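Acetone carboxylase alpha subunit (Xanthobacter autotrophicus Py2, PDB 5M45) belongs to the hydantoinase B/oxoprolinase family and forms part of a six-chain assembly, with a manganese(II) ion bound inside the chain. Local coordinates at residues R214-L217 and H218-R222; G341-T344 and Y345-H348; F397-S400 and W401-L404. One frame throughout, in Å; residues are numbered along the deposited sequence.

Contact 1 (R214-L217 and H218-R222)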
loop_
_atom_site.group_PDB
_atom_site.type_symbol
_atom_site.label_atom_id
_atom_site.label_comp_id
_atom_site.label_asym_id
_atom_site.label_seq_id
_atom_site.Cartn_x
_atom_site.Cartn_y
_atom_site.Cartn_z
ATOM N N ARG A 214 18.340 -1.679 1.765
ATOM C CA ARG A 214 18.065 -0.447 1.029
ATOM C C ARG A 214 16.708 -0.473 0.266
ATOM O O ARG A 214 16.043 0.569 0.184
ATOM C CB ARG A 214 19.193 -0.136 0.047
ATOM C CG ARG A 214 19.202 1.305 -0.425
ATOM C CD ARG A 214 20.130 1.573 -1.584
ATOM N NE ARG A 214 21.497 1.077 -1.433
ATOM C CZ ARG A 214 22.513 1.707 -0.857
ATOM N NH1 ARG A 214 23.724 1.130 -0.854
ATOM N NH2 ARG A 214 22.365 2.881 -0.256
ATOM N N ASP A 215 16.312 -1.629 -0.290
ATOM C CA ASP A 215 15.019 -1.730 -0.991
ATOM C C ASP A 215 13.857 -1.424 -0.044
ATOM O O ASP A 215 12.925 -0.689 -0.432
ATOM C CB ASP A 215 14.802 -3.075 -1.744
ATOM C CG ASP A 215 15.062 -4.321 -0.881
ATOM O OD1 ASP A 215 15.885 -4.265 0.044
ATOM O OD2 ASP A 215 14.422 -5.381 -1.148
ATOM N N TRP A 216 13.923 -1.944 1.195
ATOM C CA TRP A 216 12.969 -1.596 2.255
ATOM C C TRP A 216 12.968 -0.094 2.575
ATOM O O TRP A 216 11.903 0.542 2.672
ATOM C CB TRP A 216 13.252 -2.397 3.538
ATOM C CG TRP A 216 12.724 -1.784 4.817
ATOM C CD1 TRP A 216 13.459 -1.131 5.768
ATOM C CD2 TRP A 216 11.362 -1.718 5.242
ATOM N NE1 TRP A 216 12.636 -0.682 6.778
ATOM C CE2 TRP A 216 11.341 -1.035 6.487
ATOM C CE3 TRP A 216 10.150 -2.189 4.708
ATOM C CZ2 TRP A 216 10.147 -0.815 7.216
ATOM C CZ3 TRP A 216 8.946 -1.938 5.428
ATOM C CH2 TRP A 216 8.966 -1.285 6.669
ATOM N N LEU A 217 14.162 0.470 2.741
ATOM C CA LEU A 217 14.306 1.895 3.088
ATOM C C LEU A 217 13.668 2.812 2.034
ATOM O O LEU A 217 12.827 3.662 2.378
ATOM C CB LEU A 217 15.788 2.265 3.348
ATOM C CG LEU A 217 16.472 1.642 4.568
ATOM C CD1 LEU A 217 17.986 1.835 4.540
ATOM C CD2 LEU A 217 15.896 2.171 5.897
ATOM N N HIS A 218 14.014 2.595 0.756
ATOM C CA HIS A 218 13.492 3.426 -0.334
ATOM C C HIS A 218 11.952 3.304 -0.487
ATOM O O HIS A 218 11.246 4.298 -0.662
ATOM C CB HIS A 218 14.203 3.146 -1.667
ATOM C CG HIS A 218 15.599 3.716 -1.776
ATOM N ND1 HIS A 218 16.086 4.259 -2.947
ATOM C CD2 HIS A 218 16.583 3.881 -0.856
ATOM C CE1 HIS A 218 17.314 4.709 -2.754
ATOM N NE2 HIS A 218 17.629 4.512 -1.492
ATOM N N GLU A 219 11.444 2.078 -0.378
ATOM C CA GLU A 219 10.012 1.830 -0.548
ATOM C C GLU A 219 9.171 2.419 0.562
ATOM O O GLU A 219 8.225 3.204 0.310
ATOM C CB GLU A 219 9.755 0.324 -0.677
ATOM C CG GLU A 219 8.331 -0.038 -1.033
ATOM C CD GLU A 219 8.119 -1.565 -1.014
ATOM O OE1 GLU A 219 7.570 -1.998 0.020
ATOM O OE2 GLU A 219 8.487 -2.310 -1.982
ATOM N N SER A 220 9.495 2.031 1.791
ATOM C CA SER A 220 8.778 2.488 2.967
ATOM C C SER A 220 8.708 4.006 3.041
ATOM O O SER A 220 7.619 4.574 3.284
ATOM C CB SER A 220 9.364 1.852 4.260
ATOM O OG SER A 220 10.714 2.208 4.498
ATOM N N GLN A 221 9.824 4.664 2.756
ATOM C CA GLN A 221 9.928 6.109 2.918
ATOM C C GLN A 221 9.062 6.913 1.950
ATOM O O GLN A 221 8.680 8.042 2.285
ATOM C CB GLN A 221 11.407 6.538 2.852
ATOM C CG GLN A 221 12.117 6.096 4.157
ATOM C CD GLN A 221 13.641 6.069 4.086
ATOM O OE1 GLN A 221 14.276 6.650 3.197
ATOM N NE2 GLN A 221 14.241 5.355 5.021
ATOM N N ARG A 222 8.758 6.360 0.776
ATOM C CA ARG A 222 7.902 7.012 -0.233
ATOM C C ARG A 222 6.406 6.598 -0.152
ATOM O O ARG A 222 5.576 7.136 -0.906
ATOM C CB ARG A 222 8.422 6.774 -1.646
ATOM C CG ARG A 222 8.242 5.346 -2.173
ATOM C CD ARG A 222 9.011 5.101 -3.491
ATOM N NE ARG A 222 10.428 5.374 -3.323
ATOM C CZ ARG A 222 11.306 5.654 -4.289
ATOM N NH1 ARG A 222 12.562 5.975 -3.938
ATOM N NH2 ARG A 222 10.991 5.563 -5.579
HETATM O O HOH W 1 11.128 -2.901 -1.125
#
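Leu217 and Gln221 lie side by side one helical turn apart and point the same way. Leu217 CD2 comes within 3.7 Å of Gln221 NE2. Their backbones are joined as well, because Gln221 N donates to Leu217 O. Leu217 also touches Glu234, and Gln221 touches Met231, both on helix 227-255.

His218 pairs with Arg214 in the same way. Its backbone N donates to Arg214 O at 2.9 Å, and the bond is nearly straight at 172°. His218 CD2 lies 3.7 Å from Arg214 CG, so the imidazole runs alongside the aliphatic part of the arginine. The guanidinium plane stands 83° from the ring. Both polar ends go to a second subunit: His218 ND1 to its Tyr121, and Arg214 to its Asn126 and Asp767. His218 O also accepts Arg222 NE at 3.0 Å.

Ser220 grips Trp216 by backbone and side chain together. Ser220 N reaches Trp216 O at 3.0 Å, and Ser220 OG reaches the same oxygen at 2.7 Å. The two donors come from opposite faces of the carbonyl plane. With chi1 at 62°, the hydroxyl is folded back to this oxygen. The helix backbone places Ser220 CB, and chi1 of Trp216 turns the indole to meet it. The result is a CH-pi contact, with CB 3.8 Å from the centroid of the six-membered ring and almost directly over it. Glu234 holds Trp216 NE1.

Glu219 N donates to Asp215 O in the same i to i+4 pattern, and its carboxylate forms a salt bridge with Arg204 and a hydrogen bond with Tyr199. These bonds are those of a short alpha-helix, here set between helix 227-255 and a subunit interface.

Contact 2 (G341-T344 and Y345-H348)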
loop_
_atom_site.group_PDB
_atom_site.type_symbol
_atom_site.label_atom_id
_atom_site.label_comp_id
_atom_site.label_asym_id
_atom_site.label_seq_id
_atom_site.Cartn_x
_atom_site.Cartn_y
_atom_site.Cartn_z
ATOM N N GLY A 341 -17.960 -3.330 9.754
ATOM C CA GLY A 341 -18.584 -2.449 8.746
ATOM C C GLY A 341 -17.614 -1.744 7.783
ATOM O O GLY A 341 -16.367 -1.926 7.869
ATOM N N TRP A 342 -18.200 -0.907 6.914
ATOM C CA TRP A 342 -17.463 -0.198 5.875
ATOM C C TRP A 342 -17.046 1.191 6.406
ATOM O O TRP A 342 -17.689 2.208 6.167
ATOM C CB TRP A 342 -18.261 -0.102 4.570
ATOM C CG TRP A 342 -18.736 -1.426 4.030
ATOM C CD1 TRP A 342 -20.035 -1.880 4.021
ATOM C CD2 TRP A 342 -17.950 -2.467 3.444
ATOM N NE1 TRP A 342 -20.101 -3.130 3.460
ATOM C CE2 TRP A 342 -18.831 -3.520 3.104
ATOM C CE3 TRP A 342 -16.588 -2.629 3.191
ATOM C CZ2 TRP A 342 -18.395 -4.699 2.488
ATOM C CZ3 TRP A 342 -16.159 -3.789 2.577
ATOM C CH2 TRP A 342 -17.067 -4.822 2.235
ATOM N N HIS A 343 -15.966 1.153 7.186
ATOM C CA HIS A 343 -15.423 2.286 7.944
ATOM C C HIS A 343 -14.050 1.844 8.482
ATOM O O HIS A 343 -13.614 0.730 8.188
ATOM C CB HIS A 343 -16.405 2.705 9.047
ATOM C CG HIS A 343 -16.878 1.578 9.911
ATOM N ND1 HIS A 343 -16.030 0.824 10.689
ATOM C CD2 HIS A 343 -18.117 1.068 10.127
ATOM C CE1 HIS A 343 -16.711 -0.105 11.342
ATOM N NE2 HIS A 343 -17.982 0.013 11.002
ATOM N N THR A 344 -13.403 2.697 9.285
ATOM C CA THR A 344 -12.048 2.424 9.826
ATOM C C THR A 344 -12.010 2.033 11.318
ATOM O O THR A 344 -10.953 2.121 11.956
ATOM C CB THR A 344 -11.115 3.633 9.558
ATOM O OG1 THR A 344 -11.626 4.822 10.163
ATOM C CG2 THR A 344 -10.983 3.863 8.052
ATOM N N TYR A 345 -13.118 1.493 11.836
ATOM C CA TYR A 345 -13.335 1.247 13.294
ATOM C C TYR A 345 -13.362 -0.247 13.667
ATOM O O TYR A 345 -13.606 -0.589 14.859
ATOM C CB TYR A 345 -14.617 2.005 13.823
ATOM C CG TYR A 345 -14.749 3.389 13.169
ATOM C CD1 TYR A 345 -13.683 4.291 13.206
ATOM C CD2 TYR A 345 -15.933 3.792 12.532
ATOM C CE1 TYR A 345 -13.745 5.507 12.567
ATOM C CE2 TYR A 345 -16.007 5.033 11.882
ATOM C CZ TYR A 345 -14.922 5.885 11.898
ATOM O OH TYR A 345 -14.956 7.087 11.219
ATOM N N ASN A 346 -13.097 -1.141 12.712
ATOM C CA ASN A 346 -13.061 -2.567 12.964
ATOM C C ASN A 346 -11.832 -2.997 13.782
ATOM O O ASN A 346 -10.826 -2.250 13.849
ATOM C CB ASN A 346 -13.084 -3.329 11.624
ATOM C CG ASN A 346 -14.263 -2.915 10.757
ATOM O OD1 ASN A 346 -15.402 -3.245 11.065
ATOM N ND2 ASN A 346 -14.005 -2.135 9.704
ATOM N N ALA A 347 -11.889 -4.183 14.392
ATOM C CA ALA A 347 -10.777 -4.664 15.197
ATOM C C ALA A 347 -10.438 -6.152 14.965
ATOM O O ALA A 347 -10.636 -6.685 13.826
ATOM C CB ALA A 347 -11.043 -4.313 16.694
ATOM N N HIS A 348 -9.846 -6.802 15.961
ATOM C CA HIS A 348 -9.335 -8.164 15.848
ATOM C C HIS A 348 -9.360 -8.764 17.245
ATOM O O HIS A 348 -9.311 -8.008 18.237
ATOM C CB HIS A 348 -7.913 -8.123 15.284
ATOM C CG HIS A 348 -7.324 -9.455 14.922
ATOM N ND1 HIS A 348 -6.772 -10.294 15.857
ATOM C CD2 HIS A 348 -7.098 -10.041 13.720
ATOM C CE1 HIS A 348 -6.283 -11.374 15.260
ATOM N NE2 HIS A 348 -6.456 -11.237 13.959
#
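Asn346 and Gly341 are joined by a pair of hydrogen bonds. The side-chain amide meets the glycine backbone with both of its ends. Gly341 N donates to Asn346 OD1 at 2.9 Å, lying in the carbonyl plane on a lone pair. Asn346 ND2 returns a bond to Gly341 O at 3.0 Å. Two bonds to one residue fix the rotation of the amide. ND2 has a further acceptor in Ala396 O.

A third hydrogen bond runs from Tyr345 N to His343 ND1 at 3.2 Å. The donor is tilted 16° from the imidazole plane. In His343, chi1 of 51° sets CG between the backbone N and the carbonyl carbon. This turns ND1 to Tyr345 N and lays one ring face by Gly341 C.

The remaining contacts are between rings and neighbouring groups. The His343 and Tyr345 planes are within 18° of parallel, but they are slid apart and barely overlap, with centroids 5.0 Å from each other. His343 CE1 also touches Asn346 OD1 at 3.4 Å. Thr344 OG1 approaches Tyr345 CE1 at 3.3 Å. Thr344 OG1 is hydrogen-bonded to Ala188 O, and Tyr345 OH to Tyr298 OH.

The segment 341-348 lies in the loop between strand 330-333 and helix 349-361. It leads into that helix, where His348 is the N-cap residue and its ND1 bonds Val350 N.

Contact 3 (F397-S400 and W401-L404). With ACT (acetate ion), chain N.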
loop_
_atom_site.group_PDB
_atom_site.type_symbol
_atom_site.label_atom_id
_atom_site.label_comp_id
_atom_site.label_asym_id
_atom_site.label_seq_id
_atom_site.Cartn_x
_atom_site.Cartn_y
_atom_site.Cartn_z
ATOM N N PHE A 397 -8.974 -0.577 9.525
ATOM C CA PHE A 397 -8.589 -0.501 10.939
ATOM C C PHE A 397 -8.008 0.853 11.427
ATOM O O PHE A 397 -7.689 0.954 12.620
ATOM C CB PHE A 397 -7.473 -1.531 11.218
ATOM C CG PHE A 397 -7.801 -2.965 10.891
ATOM C CD1 PHE A 397 -8.351 -3.792 11.848
ATOM C CD2 PHE A 397 -7.459 -3.506 9.648
ATOM C CE1 PHE A 397 -8.590 -5.154 11.557
ATOM C CE2 PHE A 397 -7.658 -4.858 9.367
ATOM C CZ PHE A 397 -8.229 -5.688 10.325
ATOM N N SER A 398 -7.822 1.854 10.570
ATOM C CA SER A 398 -7.006 3.043 10.979
ATOM C C SER A 398 -7.426 3.669 12.312
ATOM O O SER A 398 -6.574 4.219 13.009
ATOM C CB SER A 398 -6.993 4.157 9.909
ATOM O OG SER A 398 -6.121 3.830 8.822
ATOM N N TYR A 399 -8.723 3.658 12.633
ATOM C CA TYR A 399 -9.218 4.186 13.904
ATOM C C TYR A 399 -10.042 3.143 14.700
ATOM O O TYR A 399 -11.155 3.404 15.178
ATOM C CB TYR A 399 -9.934 5.539 13.755
ATOM C CG TYR A 399 -10.203 6.161 15.122
ATOM C CD1 TYR A 399 -9.235 6.192 16.098
ATOM C CD2 TYR A 399 -11.454 6.677 15.431
ATOM C CE1 TYR A 399 -9.490 6.731 17.367
ATOM C CE2 TYR A 399 -11.735 7.213 16.701
ATOM C CZ TYR A 399 -10.766 7.219 17.663
ATOM O OH TYR A 399 -11.025 7.721 18.930
ATOM N N SER A 400 -9.423 1.964 14.813
ATOM C CA SER A 400 -9.898 0.831 15.618
ATOM C C SER A 400 -10.431 1.265 16.997
ATOM O O SER A 400 -11.436 0.742 17.512
ATOM C CB SER A 400 -8.706 -0.112 15.864
ATOM O OG SER A 400 -9.250 -1.388 15.927
ATOM N N TRP A 401 -9.706 2.190 17.595
ATOM C CA TRP A 401 -10.038 2.705 18.933
ATOM C C TRP A 401 -11.465 3.184 19.090
ATOM O O TRP A 401 -11.993 3.075 20.179
ATOM C CB TRP A 401 -9.120 3.889 19.328
ATOM C CG TRP A 401 -7.639 3.621 19.334
ATOM C CD1 TRP A 401 -6.706 4.217 18.541
ATOM C CD2 TRP A 401 -6.925 2.751 20.227
ATOM N NE1 TRP A 401 -5.434 3.805 18.906
ATOM C CE2 TRP A 401 -5.538 2.881 19.914
ATOM C CE3 TRP A 401 -7.305 1.877 21.255
ATOM C CZ2 TRP A 401 -4.560 2.156 20.577
ATOM C CZ3 TRP A 401 -6.307 1.173 21.924
ATOM C CH2 TRP A 401 -4.953 1.320 21.590
ATOM N N HIS A 402 -12.066 3.763 18.062
ATOM C CA HIS A 402 -13.457 4.322 18.175
ATOM C C HIS A 402 -14.425 3.308 18.807
ATOM O O HIS A 402 -15.183 3.629 19.747
ATOM C CB HIS A 402 -13.954 4.712 16.796
ATOM C CG HIS A 402 -15.231 5.493 16.770
ATOM N ND1 HIS A 402 -15.422 6.640 17.500
ATOM C CD2 HIS A 402 -16.367 5.309 16.054
ATOM C CE1 HIS A 402 -16.629 7.129 17.251
ATOM N NE2 HIS A 402 -17.222 6.338 16.370
ATOM N N PHE A 403 -14.336 2.062 18.305
ATOM C CA PHE A 403 -15.110 0.947 18.862
ATOM C C PHE A 403 -14.489 0.373 20.121
ATOM O O PHE A 403 -15.187 0.126 21.117
ATOM C CB PHE A 403 -15.292 -0.162 17.794
ATOM C CG PHE A 403 -16.307 0.169 16.695
ATOM C CD1 PHE A 403 -16.890 1.450 16.542
ATOM C CD2 PHE A 403 -16.675 -0.832 15.812
ATOM C CE1 PHE A 403 -17.813 1.687 15.524
ATOM C CE2 PHE A 403 -17.583 -0.600 14.806
ATOM C CZ PHE A 403 -18.153 0.668 14.652
ATOM N N LEU A 404 -13.182 0.143 20.094
ATOM C CA LEU A 404 -12.492 -0.510 21.223
ATOM C C LEU A 404 -12.691 0.210 22.575
ATOM O O LEU A 404 -13.099 -0.408 23.553
ATOM C CB LEU A 404 -10.969 -0.641 20.932
ATOM C CG LEU A 404 -10.521 -1.627 19.822
ATOM C CD1 LEU A 404 -9.023 -1.497 19.559
ATOM C CD2 LEU A 404 -10.847 -3.070 20.185
HETATM C C ACT N . -2.366 4.914 19.729
HETATM O O ACT N . -2.968 4.873 18.632
HETATM O OXT ACT N . -1.222 4.421 19.838
HETATM C CH3 ACT N . -3.029 5.564 20.913
HETATM O O HOH W 2 -13.632 8.120 19.264
#
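Tyr399 and His402 both carry CG anti to the backbone N, with chi1 at -170° in each. In Tyr399 this swings the phenol onto the backbone of the first turn of helix 401-422. In His402 it carries the imidazole to a water shared with the tyrosine. His402 N is 3.6 Å above the plane of the Tyr399 ring, over its centre. That same N donates to Tyr399 O at 3.0 Å.

Two side chains flank the phenol. Trp401 CB touches Tyr399 CE1 at 3.5 Å, and His402 CB touches Tyr399 CE2 at 3.3 Å. The indole meets the phenol rim to rim, with planes 61° apart. The imidazole lies oblique to it. The water joins the two polar ends, 2.7 Å from Tyr399 OH and 2.9 Å from His402 ND1, and lies in the plane of both rings. His402 NE2 is held by Asp295 O.

Ser400 O accepts Leu404 N in an i to i+4 bond that is nearly straight at 172°, and Phe403 N weakly. Leu404 CD1 packs on Ser400 OG, whose hydrogen bond goes to Asn346 O.

The far side of the indole leads away from Tyr399, and Trp401 NE1 donates to an acetate oxygen at 2.7 Å. The acetate probably comes from the crystallisation liquor. The manganese ion is about 4 Å from the Trp401 side chain. The metal site thus borders an aromatic cluster whose polar atoms have partners. Ser398 O is hydrogen-bonded to His150 ND1, consistent with a second-shell role in orienting this metal ligand.

In the fold
Each contact is local, and the three follow in series along the chain; none encloses or crosses another. Contact 1 comes first, within helix 214-222, beside a second subunit. Its centre is about 28 Å from that of contact 2 and about 27 Å from that of contact 3, and it touches neither. Contact 2 lies in the loop between strand 330-333 and helix 349-361, where Asn346 bonds back to Gly341. Contact 3 closes the turn that opens helix 401-422, after strand 378-381. Contacts 2 and 3 lie against each other, with centres about 7 Å apart. Thr344 O with Tyr399 N is a probable backbone hydrogen bond, which joins the loop 341-348 to the residues leading into helix 401-422.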